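Local coordinates for putative beta-glucosidase (Bifidobacterium adolescentis, PDB 5WAB), which hydrolyses beta-glucosidic linkages as a glycoside hydrolase of family 3, and probably also releases terminal arabinopyranosyl units from ginsenosides, at residues K633-V639 with G665-L670; A593-R597 with A626-W630; F184-K189 with E222-E226; Y531-A537 with S651-I655. One frame throughout, in Å; residues are numbered along the deposited sequence.

Interaction 1: residues K633-V639 with G665-L670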
loop_
_atom_site.group_PDB
_atom_site.type_symbol
_atom_site.label_atom_id
_atom_site.label_comp_id
_atom_site.label_asym_id
_atom_site.label_seq_id
_atom_site.Cartn_x
_atom_site.Cartn_y
_atom_site.Cartn_z
ATOM N N LYS A 633 -8.472 -1.987 -28.136
ATOM C CA LYS A 633 -9.057 -2.494 -29.368
ATOM C C LYS A 633 -9.943 -3.702 -29.090
ATOM O O LYS A 633 -11.047 -3.806 -29.636
ATOM C CB LYS A 633 -7.937 -2.843 -30.346
ATOM C CG LYS A 633 -8.379 -3.303 -31.715
ATOM C CD LYS A 633 -7.165 -3.632 -32.570
ATOM C CE LYS A 633 -6.134 -2.514 -32.522
ATOM N NZ LYS A 633 -6.644 -1.233 -33.093
ATOM N N PHE A 634 -9.491 -4.609 -28.216
ATOM C CA PHE A 634 -10.303 -5.759 -27.838
ATOM C C PHE A 634 -11.277 -5.445 -26.719
ATOM O O PHE A 634 -12.203 -6.230 -26.495
ATOM C CB PHE A 634 -9.442 -6.938 -27.373
ATOM C CG PHE A 634 -8.626 -7.571 -28.455
ATOM C CD1 PHE A 634 -9.240 -8.206 -29.520
ATOM C CD2 PHE A 634 -7.242 -7.597 -28.372
ATOM C CE1 PHE A 634 -8.485 -8.812 -30.509
ATOM C CE2 PHE A 634 -6.484 -8.204 -29.358
ATOM C CZ PHE A 634 -7.105 -8.810 -30.426
ATOM N N ASN A 635 -11.068 -4.347 -25.995
ATOM C CA ASN A 635 -11.851 -4.038 -24.801
ATOM C C ASN A 635 -11.756 -5.183 -23.793
ATOM O O ASN A 635 -12.744 -5.567 -23.162
ATOM C CB ASN A 635 -13.309 -3.740 -25.163
ATOM C CG ASN A 635 -14.067 -3.059 -24.042
ATOM O OD1 ASN A 635 -13.485 -2.324 -23.238
ATOM N ND2 ASN A 635 -15.374 -3.308 -23.976
ATOM N N ASP A 636 -10.553 -5.732 -23.640
ATOM C CA ASP A 636 -10.351 -6.924 -22.829
ATOM C C ASP A 636 -8.856 -7.173 -22.701
ATOM O O ASP A 636 -8.048 -6.601 -23.438
ATOM C CB ASP A 636 -11.061 -8.142 -23.441
ATOM C CG ASP A 636 -11.277 -9.268 -22.441
ATOM O OD1 ASP A 636 -10.842 -9.132 -21.276
ATOM O OD2 ASP A 636 -11.910 -10.282 -22.820
ATOM N N TRP A 637 -8.500 -8.024 -21.748
ATOM C CA TRP A 637 -7.119 -8.464 -21.633
ATOM C C TRP A 637 -6.721 -9.261 -22.871
ATOM O O TRP A 637 -7.553 -9.901 -23.518
ATOM C CB TRP A 637 -6.938 -9.299 -20.365
ATOM C CG TRP A 637 -7.221 -8.503 -19.127
ATOM C CD1 TRP A 637 -8.360 -8.527 -18.376
ATOM C CD2 TRP A 637 -6.358 -7.529 -18.520
ATOM N NE1 TRP A 637 -8.252 -7.644 -17.327
ATOM C CE2 TRP A 637 -7.036 -7.015 -17.395
ATOM C CE3 TRP A 637 -5.076 -7.048 -18.815
ATOM C CZ2 TRP A 637 -6.475 -6.040 -16.563
ATOM C CZ3 TRP A 637 -4.517 -6.081 -17.985
ATOM C CH2 TRP A 637 -5.217 -5.591 -16.871
ATOM N N HIS A 638 -5.437 -9.193 -23.222
ATOM C CA HIS A 638 -4.940 -9.854 -24.423
ATOM C C HIS A 638 -3.538 -10.385 -24.168
ATOM O O HIS A 638 -2.644 -9.622 -23.794
ATOM C CB HIS A 638 -4.941 -8.901 -25.625
ATOM C CG HIS A 638 -4.487 -9.541 -26.903
ATOM N ND1 HIS A 638 -3.474 -9.023 -27.680
ATOM C CD2 HIS A 638 -4.897 -10.672 -27.527
ATOM C CE1 HIS A 638 -3.288 -9.798 -28.734
ATOM N NE2 HIS A 638 -4.136 -10.808 -28.662
ATOM N N VAL A 639 -3.353 -11.688 -24.373
ATOM C CA VAL A 639 -2.035 -12.308 -24.388
ATOM C C VAL A 639 -1.622 -12.433 -25.846
ATOM O O VAL A 639 -2.283 -13.122 -26.633
ATOM C CB VAL A 639 -2.025 -13.674 -23.683
ATOM C CG1 VAL A 639 -0.644 -14.285 -23.755
ATOM C CG2 VAL A 639 -2.425 -13.529 -22.230
ATOM N N GLY A 665 -0.555 -17.021 -27.598
ATOM C CA GLY A 665 -1.595 -16.015 -27.778
ATOM C C GLY A 665 -2.975 -16.566 -27.475
ATOM O O GLY A 665 -3.250 -17.760 -27.613
ATOM N N ASP A 666 -3.874 -15.671 -27.071
ATOM C CA ASP A 666 -5.200 -16.087 -26.614
ATOM C C ASP A 666 -6.210 -16.254 -27.737
ATOM O O ASP A 666 -7.369 -16.562 -27.457
ATOM C CB ASP A 666 -5.740 -15.107 -25.563
ATOM C CG ASP A 666 -5.784 -13.680 -26.056
ATOM O OD1 ASP A 666 -5.837 -13.460 -27.283
ATOM O OD2 ASP A 666 -5.780 -12.769 -25.209
ATOM N N GLY A 667 -5.812 -16.028 -28.986
ATOM C CA GLY A 667 -6.684 -16.299 -30.107
ATOM C C GLY A 667 -7.785 -15.293 -30.363
ATOM O O GLY A 667 -8.602 -15.528 -31.259
ATOM N N LYS A 668 -7.833 -14.182 -29.629
ATOM C CA LYS A 668 -8.885 -13.192 -29.848
ATOM C C LYS A 668 -8.767 -12.576 -31.237
ATOM O O LYS A 668 -7.704 -12.088 -31.629
ATOM C CB LYS A 668 -8.844 -12.102 -28.774
ATOM C CG LYS A 668 -9.222 -12.576 -27.374
ATOM C CD LYS A 668 -9.261 -11.409 -26.394
ATOM C CE LYS A 668 -9.552 -11.883 -24.976
ATOM N NZ LYS A 668 -8.425 -12.633 -24.363
ATOM N N ALA A 669 -9.879 -12.579 -31.968
ATOM C CA ALA A 669 -9.945 -12.062 -33.325
ATOM C C ALA A 669 -10.756 -10.773 -33.377
ATOM O O ALA A 669 -11.537 -10.453 -32.476
ATOM C CB ALA A 669 -10.555 -13.099 -34.277
ATOM N N LEU A 670 -10.564 -10.041 -34.469
ATOM C CA LEU A 670 -11.133 -8.732 -34.696
ATOM C C LEU A 670 -11.972 -8.733 -35.962
ATOM O O LEU A 670 -11.603 -9.395 -36.939
ATOM C CB LEU A 670 -10.009 -7.698 -34.880
ATOM C CG LEU A 670 -9.053 -7.303 -33.758
ATOM C CD1 LEU A 670 -7.895 -6.557 -34.378
ATOM C CD2 LEU A 670 -9.752 -6.437 -32.733
#

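Interaction 2: residues A593-R597 with A626-W630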
loop_
_atom_site.group_PDB
_atom_site.type_symbol
_atom_site.label_atom_id
_atom_site.label_comp_id
_atom_site.label_asym_id
_atom_site.label_seq_id
_atom_site.Cartn_x
_atom_site.Cartn_y
_atom_site.Cartn_z
ATOM N N ALA A 593 5.503 -5.559 -28.649
ATOM C CA ALA A 593 4.072 -5.814 -28.732
ATOM C C ALA A 593 3.386 -4.716 -29.534
ATOM O O ALA A 593 3.982 -3.689 -29.869
ATOM C CB ALA A 593 3.443 -5.919 -27.336
ATOM N N ALA A 594 2.105 -4.944 -29.834
ATOM C CA ALA A 594 1.315 -3.965 -30.567
ATOM C C ALA A 594 1.039 -2.714 -29.752
ATOM O O ALA A 594 0.593 -1.713 -30.320
ATOM C CB ALA A 594 -0.010 -4.580 -31.019
ATOM N N VAL A 595 1.268 -2.753 -28.441
ATOM C CA VAL A 595 1.114 -1.593 -27.577
ATOM C C VAL A 595 2.418 -1.365 -26.823
ATOM O O VAL A 595 3.264 -2.256 -26.705
ATOM C CB VAL A 595 -0.062 -1.748 -26.588
ATOM C CG1 VAL A 595 -1.356 -1.992 -27.345
ATOM C CG2 VAL A 595 0.212 -2.889 -25.611
ATOM N N ALA A 596 2.568 -0.143 -26.319
ATOM C CA ALA A 596 3.713 0.199 -25.485
ATOM C C ALA A 596 3.597 -0.489 -24.129
ATOM O O ALA A 596 2.534 -0.467 -23.497
ATOM C CB ALA A 596 3.804 1.712 -25.310
ATOM N N ARG A 597 4.684 -1.117 -23.693
ATOM C CA ARG A 597 4.723 -1.848 -22.437
ATOM C C ARG A 597 6.037 -1.576 -21.720
ATOM O O ARG A 597 7.076 -1.392 -22.365
ATOM C CB ARG A 597 4.562 -3.360 -22.660
ATOM C CG ARG A 597 3.335 -3.746 -23.477
ATOM C CD ARG A 597 2.990 -5.206 -23.270
ATOM N NE ARG A 597 2.654 -5.469 -21.875
ATOM C CZ ARG A 597 2.449 -6.679 -21.376
ATOM N NH1 ARG A 597 2.552 -7.742 -22.160
ATOM N NH2 ARG A 597 2.152 -6.826 -20.092
ATOM N N ALA A 626 -0.379 -12.771 -16.099
ATOM C CA ALA A 626 1.018 -12.385 -15.943
ATOM C C ALA A 626 1.645 -11.959 -17.262
ATOM O O ALA A 626 2.720 -11.350 -17.252
ATOM C CB ALA A 626 1.829 -13.529 -15.339
ATOM N N PHE A 627 1.009 -12.287 -18.390
ATOM C CA PHE A 627 1.532 -11.982 -19.716
ATOM C C PHE A 627 0.596 -11.107 -20.537
ATOM O O PHE A 627 0.861 -10.881 -21.723
ATOM C CB PHE A 627 1.813 -13.277 -20.485
ATOM C CG PHE A 627 2.725 -14.225 -19.761
ATOM C CD1 PHE A 627 4.100 -14.076 -19.836
ATOM C CD2 PHE A 627 2.208 -15.276 -19.022
ATOM C CE1 PHE A 627 4.940 -14.941 -19.174
ATOM C CE2 PHE A 627 3.043 -16.149 -18.358
ATOM C CZ PHE A 627 4.412 -15.982 -18.434
ATOM N N ALA A 628 -0.478 -10.594 -19.947
ATOM C CA ALA A 628 -1.530 -9.926 -20.700
ATOM C C ALA A 628 -1.546 -8.431 -20.416
ATOM O O ALA A 628 -1.436 -8.002 -19.264
ATOM C CB ALA A 628 -2.898 -10.522 -20.364
ATOM N N TYR A 629 -1.727 -7.642 -21.467
ATOM C CA TYR A 629 -1.998 -6.223 -21.328
ATOM C C TYR A 629 -3.464 -5.962 -21.638
ATOM O O TYR A 629 -4.160 -6.807 -22.201
ATOM C CB TYR A 629 -1.102 -5.379 -22.248
ATOM C CG TYR A 629 -1.192 -5.710 -23.732
ATOM C CD1 TYR A 629 -2.212 -5.190 -24.526
ATOM C CD2 TYR A 629 -0.245 -6.534 -24.341
ATOM C CE1 TYR A 629 -2.289 -5.483 -25.879
ATOM C CE2 TYR A 629 -0.316 -6.835 -25.692
ATOM C CZ TYR A 629 -1.341 -6.307 -26.455
ATOM O OH TYR A 629 -1.410 -6.596 -27.798
ATOM N N TRP A 630 -3.930 -4.781 -21.253
ATOM C CA TRP A 630 -5.271 -4.369 -21.622
ATOM C C TRP A 630 -5.255 -3.802 -23.034
ATOM O O TRP A 630 -4.488 -2.883 -23.336
ATOM C CB TRP A 630 -5.815 -3.334 -20.637
ATOM C CG TRP A 630 -7.241 -3.006 -20.917
ATOM C CD1 TRP A 630 -7.717 -1.936 -21.617
ATOM C CD2 TRP A 630 -8.381 -3.781 -20.541
ATOM N NE1 TRP A 630 -9.087 -1.986 -21.681
ATOM C CE2 TRP A 630 -9.520 -3.110 -21.028
ATOM C CE3 TRP A 630 -8.551 -4.969 -19.824
ATOM C CZ2 TRP A 630 -10.812 -3.593 -20.831
ATOM C CZ3 TRP A 630 -9.828 -5.447 -19.626
ATOM C CH2 TRP A 630 -10.946 -4.758 -20.126
#

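Interaction 3: residues F184-K189 with E222-E226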
loop_
_atom_site.group_PDB
_atom_site.type_symbol
_atom_site.label_atom_id
_atom_site.label_comp_id
_atom_site.label_asym_id
_atom_site.label_seq_id
_atom_site.Cartn_x
_atom_site.Cartn_y
_atom_site.Cartn_z
ATOM N N PHE A 184 -7.326 -3.253 -6.534
ATOM C CA PHE A 184 -8.728 -3.395 -6.156
ATOM C C PHE A 184 -9.300 -4.707 -6.681
ATOM O O PHE A 184 -9.981 -5.439 -5.955
ATOM C CB PHE A 184 -9.539 -2.208 -6.677
ATOM C CG PHE A 184 -9.277 -0.904 -5.955
ATOM C CD1 PHE A 184 -9.860 -0.657 -4.720
ATOM C CD2 PHE A 184 -8.489 0.090 -6.528
ATOM C CE1 PHE A 184 -9.648 0.546 -4.054
ATOM C CE2 PHE A 184 -8.274 1.298 -5.869
ATOM C CZ PHE A 184 -8.859 1.522 -4.622
ATOM N N GLU A 185 -9.024 -5.020 -7.950
ATOM C CA GLU A 185 -9.580 -6.221 -8.565
ATOM C C GLU A 185 -9.131 -7.486 -7.841
ATOM O O GLU A 185 -9.948 -8.370 -7.561
ATOM C CB GLU A 185 -9.194 -6.274 -10.046
ATOM C CG GLU A 185 -9.762 -7.485 -10.789
ATOM C CD GLU A 185 -9.149 -7.685 -12.169
ATOM O OE1 GLU A 185 -8.175 -6.979 -12.511
ATOM O OE2 GLU A 185 -9.636 -8.569 -12.908
ATOM N N HIS A 186 -7.845 -7.572 -7.484
ATOM C CA HIS A 186 -7.332 -8.786 -6.854
ATOM C C HIS A 186 -7.940 -9.009 -5.477
ATOM O O HIS A 186 -8.253 -10.144 -5.108
ATOM C CB HIS A 186 -5.808 -8.732 -6.743
ATOM C CG HIS A 186 -5.220 -9.911 -6.031
ATOM N ND1 HIS A 186 -5.117 -11.158 -6.610
ATOM C CD2 HIS A 186 -4.752 -10.042 -4.767
ATOM C CE1 HIS A 186 -4.586 -11.999 -5.739
ATOM N NE2 HIS A 186 -4.358 -11.347 -4.614
ATOM N N ILE A 187 -8.067 -7.952 -4.683
ATOM C CA ILE A 187 -8.621 -8.109 -3.343
ATOM C C ILE A 187 -10.111 -8.441 -3.403
ATOM O O ILE A 187 -10.612 -9.247 -2.607
ATOM C CB ILE A 187 -8.323 -6.842 -2.529
ATOM C CG1 ILE A 187 -6.797 -6.661 -2.447
ATOM C CG2 ILE A 187 -8.940 -6.934 -1.159
ATOM C CD1 ILE A 187 -6.342 -5.407 -1.724
ATOM N N VAL A 188 -10.834 -7.861 -4.365
ATOM C CA VAL A 188 -12.258 -8.160 -4.515
ATOM C C VAL A 188 -12.459 -9.613 -4.924
ATOM O O VAL A 188 -13.379 -10.289 -4.447
ATOM C CB VAL A 188 -12.906 -7.196 -5.528
ATOM C CG1 VAL A 188 -14.218 -7.760 -6.043
ATOM C CG2 VAL A 188 -13.141 -5.827 -4.907
ATOM N N LYS A 189 -11.623 -10.111 -5.832
ATOM C CA LYS A 189 -11.789 -11.477 -6.307
ATOM C C LYS A 189 -11.198 -12.496 -5.334
ATOM O O LYS A 189 -11.759 -13.583 -5.162
ATOM C CB LYS A 189 -11.170 -11.628 -7.694
ATOM C CG LYS A 189 -11.970 -10.944 -8.782
ATOM C CD LYS A 189 -11.278 -11.050 -10.120
ATOM C CE LYS A 189 -12.147 -10.495 -11.224
ATOM N NZ LYS A 189 -11.418 -10.412 -12.521
ATOM N N GLU A 222 -18.441 -7.155 -13.755
ATOM C CA GLU A 222 -17.241 -7.796 -14.286
ATOM C C GLU A 222 -16.458 -8.546 -13.211
ATOM O O GLU A 222 -16.085 -9.704 -13.410
ATOM C CB GLU A 222 -16.337 -6.756 -14.959
ATOM C CG GLU A 222 -16.956 -6.063 -16.163
ATOM C CD GLU A 222 -16.026 -5.043 -16.787
ATOM O OE1 GLU A 222 -14.810 -5.109 -16.522
ATOM O OE2 GLU A 222 -16.509 -4.170 -17.536
ATOM N N TRP A 223 -16.199 -7.910 -12.070
ATOM C CA TRP A 223 -15.356 -8.514 -11.043
ATOM C C TRP A 223 -16.119 -9.401 -10.060
ATOM O O TRP A 223 -15.491 -10.203 -9.360
ATOM C CB TRP A 223 -14.620 -7.429 -10.251
ATOM C CG TRP A 223 -13.649 -6.601 -11.042
ATOM C CD1 TRP A 223 -13.254 -6.800 -12.334
ATOM C CD2 TRP A 223 -12.940 -5.442 -10.581
ATOM N NE1 TRP A 223 -12.341 -5.837 -12.705
ATOM C CE2 TRP A 223 -12.132 -4.993 -11.645
ATOM C CE3 TRP A 223 -12.908 -4.742 -9.370
ATOM C CZ2 TRP A 223 -11.308 -3.868 -11.535
ATOM C CZ3 TRP A 223 -12.085 -3.626 -9.263
ATOM C CH2 TRP A 223 -11.300 -3.200 -10.341
ATOM N N GLY A 224 -17.443 -9.279 -9.977
ATOM C CA GLY A 224 -18.195 -10.073 -9.022
ATOM C C GLY A 224 -18.122 -9.607 -7.583
ATOM O O GLY A 224 -18.169 -10.433 -6.669
ATOM N N TYR A 225 -18.000 -8.303 -7.352
ATOM C CA TYR A 225 -17.996 -7.782 -5.992
ATOM C C TYR A 225 -19.359 -8.007 -5.348
ATOM O O TYR A 225 -20.395 -7.627 -5.904
ATOM C CB TYR A 225 -17.647 -6.297 -5.995
ATOM C CG TYR A 225 -17.693 -5.649 -4.630
ATOM C CD1 TYR A 225 -16.882 -6.100 -3.596
ATOM C CD2 TYR A 225 -18.538 -4.578 -4.378
ATOM C CE1 TYR A 225 -16.923 -5.511 -2.354
ATOM C CE2 TYR A 225 -18.578 -3.978 -3.142
ATOM C CZ TYR A 225 -17.771 -4.450 -2.133
ATOM O OH TYR A 225 -17.814 -3.853 -0.896
ATOM N N GLU A 226 -19.360 -8.626 -4.172
ATOM C CA GLU A 226 -20.596 -8.994 -3.500
ATOM C C GLU A 226 -20.973 -8.046 -2.370
ATOM O O GLU A 226 -22.051 -8.193 -1.786
ATOM C CB GLU A 226 -20.471 -10.416 -2.947
ATOM C CG GLU A 226 -20.185 -11.473 -3.994
ATOM C CD GLU A 226 -19.916 -12.836 -3.379
ATOM O OE1 GLU A 226 -19.565 -12.897 -2.177
ATOM O OE2 GLU A 226 -20.054 -13.847 -4.098
#

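Interaction 4: residues Y531-A537 with S651-I655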
loop_
_atom_site.group_PDB
_atom_site.type_symbol
_atom_site.label_atom_id
_atom_site.label_comp_id
_atom_site.label_asym_id
_atom_site.label_seq_id
_atom_site.Cartn_x
_atom_site.Cartn_y
_atom_site.Cartn_z
ATOM N N TYR A 531 11.204 3.941 -15.307
ATOM C CA TYR A 531 12.649 3.987 -15.105
ATOM C C TYR A 531 13.340 2.812 -15.782
ATOM O O TYR A 531 14.360 2.986 -16.458
ATOM C CB TYR A 531 12.966 3.993 -13.609
ATOM C CG TYR A 531 12.543 5.246 -12.870
ATOM C CD1 TYR A 531 12.957 6.511 -13.285
ATOM C CD2 TYR A 531 11.701 5.163 -11.768
ATOM C CE1 TYR A 531 12.557 7.653 -12.601
ATOM C CE2 TYR A 531 11.294 6.289 -11.089
ATOM C CZ TYR A 531 11.722 7.528 -11.504
ATOM O OH TYR A 531 11.297 8.633 -10.805
ATOM N N ASP A 532 12.790 1.608 -15.630
ATOM C CA ASP A 532 13.435 0.420 -16.172
ATOM C C ASP A 532 13.275 0.306 -17.681
ATOM O O ASP A 532 14.014 -0.451 -18.314
ATOM C CB ASP A 532 12.887 -0.830 -15.479
ATOM C CG ASP A 532 13.119 -0.812 -13.967
ATOM O OD1 ASP A 532 13.815 0.102 -13.465
ATOM O OD2 ASP A 532 12.594 -1.710 -13.279
ATOM N N THR A 533 12.332 1.030 -18.268
ATOM C CA THR A 533 12.115 0.972 -19.707
ATOM C C THR A 533 12.990 1.951 -20.474
ATOM O O THR A 533 13.428 1.640 -21.589
ATOM C CB THR A 533 10.644 1.243 -20.016
ATOM O OG1 THR A 533 9.835 0.355 -19.237
ATOM C CG2 THR A 533 10.352 1.041 -21.498
ATOM N N TYR A 534 13.262 3.127 -19.900
ATOM C CA TYR A 534 14.023 4.167 -20.579
ATOM C C TYR A 534 15.423 4.339 -19.995
ATOM O O TYR A 534 16.055 5.378 -20.206
ATOM C CB TYR A 534 13.246 5.482 -20.537
ATOM C CG TYR A 534 11.971 5.399 -21.333
ATOM C CD1 TYR A 534 10.808 4.914 -20.757
ATOM C CD2 TYR A 534 11.938 5.762 -22.673
ATOM C CE1 TYR A 534 9.642 4.809 -21.485
ATOM C CE2 TYR A 534 10.773 5.665 -23.408
ATOM C CZ TYR A 534 9.628 5.186 -22.809
ATOM O OH TYR A 534 8.462 5.084 -23.532
ATOM N N ASP A 535 15.917 3.327 -19.278
ATOM C CA ASP A 535 17.310 3.257 -18.830
ATOM C C ASP A 535 17.702 4.495 -18.021
ATOM O O ASP A 535 18.705 5.158 -18.296
ATOM C CB ASP A 535 18.253 3.059 -20.017
ATOM C CG ASP A 535 19.624 2.601 -19.586
ATOM O OD1 ASP A 535 19.713 2.031 -18.476
ATOM O OD2 ASP A 535 20.605 2.826 -20.332
ATOM N N LYS A 536 16.890 4.813 -17.022
ATOM C CA LYS A 536 17.106 5.979 -16.180
ATOM C C LYS A 536 17.709 5.550 -14.852
ATOM O O LYS A 536 17.320 4.527 -14.281
ATOM C CB LYS A 536 15.791 6.720 -15.935
ATOM C CG LYS A 536 15.061 7.157 -17.196
ATOM C CD LYS A 536 15.859 8.172 -17.996
ATOM C CE LYS A 536 15.098 8.631 -19.241
ATOM N NZ LYS A 536 15.912 9.565 -20.080
ATOM N N ALA A 537 18.664 6.333 -14.364
ATOM C CA ALA A 537 19.234 6.061 -13.056
ATOM C C ALA A 537 18.238 6.399 -11.954
ATOM O O ALA A 537 17.421 7.315 -12.076
ATOM C CB ALA A 537 20.523 6.853 -12.851
ATOM N N SER A 651 15.521 -8.095 -6.662
ATOM C CA SER A 651 15.334 -6.674 -6.911
ATOM C C SER A 651 14.962 -6.505 -8.376
ATOM O O SER A 651 15.288 -7.353 -9.210
ATOM C CB SER A 651 16.598 -5.880 -6.568
ATOM O OG SER A 651 16.500 -4.526 -6.956
ATOM N N SER A 652 14.320 -5.375 -8.688
ATOM C CA SER A 652 14.023 -5.047 -10.079
ATOM C C SER A 652 15.280 -4.795 -10.900
ATOM O O SER A 652 15.209 -4.796 -12.133
ATOM C CB SER A 652 13.101 -3.828 -10.147
ATOM O OG SER A 652 13.731 -2.688 -9.589
ATOM N N ARG A 653 16.423 -4.574 -10.248
ATOM C CA ARG A 653 17.702 -4.406 -10.928
ATOM C C ARG A 653 18.755 -5.350 -10.349
ATOM O O ARG A 653 19.954 -5.066 -10.407
ATOM C CB ARG A 653 18.166 -2.951 -10.856
ATOM C CG ARG A 653 17.155 -1.974 -11.446
ATOM C CD ARG A 653 17.714 -0.584 -11.581
ATOM N NE ARG A 653 16.735 0.325 -12.164
ATOM C CZ ARG A 653 17.025 1.530 -12.645
ATOM N NH1 ARG A 653 18.272 1.980 -12.624
ATOM N NH2 ARG A 653 16.066 2.285 -13.161
ATOM N N ASP A 654 18.311 -6.474 -9.769
ATOM C CA ASP A 654 19.169 -7.553 -9.265
ATOM C C ASP A 654 18.541 -8.860 -9.737
ATOM O O ASP A 654 17.886 -9.566 -8.971
ATOM C CB ASP A 654 19.307 -7.531 -7.741
ATOM C CG ASP A 654 20.241 -6.449 -7.250
ATOM O OD1 ASP A 654 21.464 -6.589 -7.462
ATOM O OD2 ASP A 654 19.757 -5.461 -6.653
ATOM N N ILE A 655 18.750 -9.184 -11.003
ATOM C CA ILE A 655 18.194 -10.395 -11.589
ATOM C C ILE A 655 19.245 -11.490 -11.510
ATOM O O ILE A 655 20.392 -11.301 -11.932
ATOM C CB ILE A 655 17.752 -10.155 -13.040
ATOM C CG1 ILE A 655 16.729 -9.014 -13.101
ATOM C CG2 ILE A 655 17.194 -11.438 -13.639
ATOM C CD1 ILE A 655 15.526 -9.225 -12.206
HETATM O O HOH W 1 13.703 -0.100 -10.696
#

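Interaction 1: residues K633-V639 with G665-L670
Asp666 reaches from the 665-670 loop to the strand 636-639, and its OD2 is gripped from opposite faces of the carboxylate plane: Val639 N comes from one face at 2.8 Å, the salt-bridged Lys668 NZ from the other. With CG between its own backbone N and carbonyl carbon (chi1 56°), the carboxylate also turns OD1 to the backbone N of Lys668, an Asx turn. Asp666 N returns a bond of 3.0 Å to Val639 O. The His638 ring presents its edge to Asp666 OD1, the two planes 50° apart. Lys668 runs extended until a bend at chi4, where NZ donates to Trp637 O at 3.0 Å. Lower on that chain, Lys668 CB sits over one face of the Phe634 ring, toward its rim and 4.1 Å from the centroid, a CH-pi contact. The Leu670 and Phe634 side chains cross at about a right angle, CD2 3.5 Å from Phe634 CE1. An alanine in place of Asp666 would probably strip Val639 N and Lys668 NZ of their common acceptor and undo the Asx turn. One carboxylate oxygen thus serves a backbone N-H and an ammonium, which probably favours a charged Asp666, and ties the segment after strand 654-663 to strand 636-639.

Interaction 2: residues A593-R597 with A626-W630
Tyr629, on the short strand 628-631 of the fibronectin type III-like domain, packs against residues 593-597, part of the loop between strands 580-590 and 601-610 of the same domain. The apolar contacts come first. Val595 CG2 stands over the centre of one face of the Tyr629 ring, 3.5 Å from the centroid and only 10° off the normal, a well-centred CH-pi contact. Tyr629 CG lies between the backbone N and the carbonyl carbon (chi1 57°), a rotamer that directs the ring toward the loop. Ala593 CB touches CE2 of the ring more obliquely at 4.2 Å, and Ala594 CB reaches the phenol end.

The second kind of contact involves Arg597. Its chain bends at chi3 and crosses Tyr629 at about a right angle, CD packing 3.7 Å from Tyr629 CD2. The guanidinium is turned 63° from the ring and has Tyr629 CB over one face, so this is no parallel stack; NH1 lies instead in the plane of the ring, at its edge.

No hydrogen bond joins the two segments; the polar links run to residues outside them. Tyr629 OH is hydrogen-bonded to Glu640 OE1 and to His638 ND1, and Glu640 OE1 also takes Ala594 N, which ties ring and loop to one carboxylate. At the guanidinium edge, Arg597 NH1 comes within 3.6 Å of Phe627 O.

Interaction 3: residues F184-K189 with E222-E226
Trp223, with CG anti to its carbonyl carbon (chi1 -64°), swings its indole across helix 182-190, while Glu185, CG opposite the backbone N (chi1 -179°), lays its extended chain over the indole face. Both belong to the N-terminal TIM-barrel-type domain of the family, where the turn after helix 212-222 leads into strand 228-230. Glu185 CB sits 3.5 Å from the centroid of the six-membered ring, a CH-pi contact, and the carboxylate is only 9° from parallel to the indole. Phe184 CB adds to the apolar cover at Trp223 CZ3. An alanine at Trp223 would probably open a gap over Glu185 CB and CG and strip the helix of its apolar cover there. Farther along, Val188 CG1 packs on Tyr225 CB at 3.7 Å, and both side chains rest against Leu219 and Ile196. Within the helix, Lys189 NZ forms a salt bridge with Glu185 OE2 at 2.6 Å, using its anti lone pair; Glu185 OE2 also forms one with Arg625 of the fibronectin type III-like region. Lys189 CG lies 3.6 Å from Trp223 O.

Interaction 4: residues Y531-A537 with S651-I655
Arg653 drives its extended side chain into the 531-537 loop, and its guanidinium makes the close part of the contact. NE and NH2 approach Asp532 side-on, both reaching the single atom OD1 at 3.2 Å; with the planes 62° apart, NH2 meets OD1 nearly along its C-O bond and NE from above the carboxylate plane. At the far end NH1 and NH2 both hold Lys536 O, which lies in the guanidinium plane. The NH2 bond is the shorter, 2.8 Å to Lys536 O with 157° at the hydrogen, against 3.2 Å from NH1. Four bonds to two oxygens fix the rotation of the group, and the salt bridge probably favours a charged Asp532. Tyr531 CB packs 3.6 Å from Arg653 NH2.

Arg653 belongs to the type I beta turn from Ser651 to Asp654, which leads into strand 654-663 of the fibronectin type III-like sheet; Ser651 OG accepts from Arg653 N, an ST turn. The partner loop follows helix 528-531 in the C-terminal domain, so the contact bridges two domains.

A buried but less direct part is bridged by water, which donates to both Asp532 OD1 and Ser652 OG; Asp532 OD2 is 3.8 Å from Ser652 CB. Asp532 OD2 is bonded to His600 NE2, and Ser652 OG to Phe542 O. Exposed Lys536 and Ala537 lie on the solvent side, Ala537 CA 4.2 Å from Arg653 NH1.

From the N terminus, interaction 3 closes first, a loop of 32 residues between helix 182-190 and the turn after helix 212-222, inside the N-terminal domain. Interaction 4 opens at 531-537 and closes at 651-655, a long loop joining the C-terminal domain to the fibronectin type III-like sheet. Interaction 2 is nested within it, linking 593-597 to strand 628-631; the two touch where Arg597 O packs 4.2 Å from Thr533 CG2. Interaction 1 opens inside the same loop but closes beyond it, so it crosses interaction 4. Interactions 1 and 2 meet through neighbouring strands, His638 N lying 2.9 Å from Tyr629 O; interaction 3 does not touch interaction 1, although their nearest atoms are about 4 Å apart.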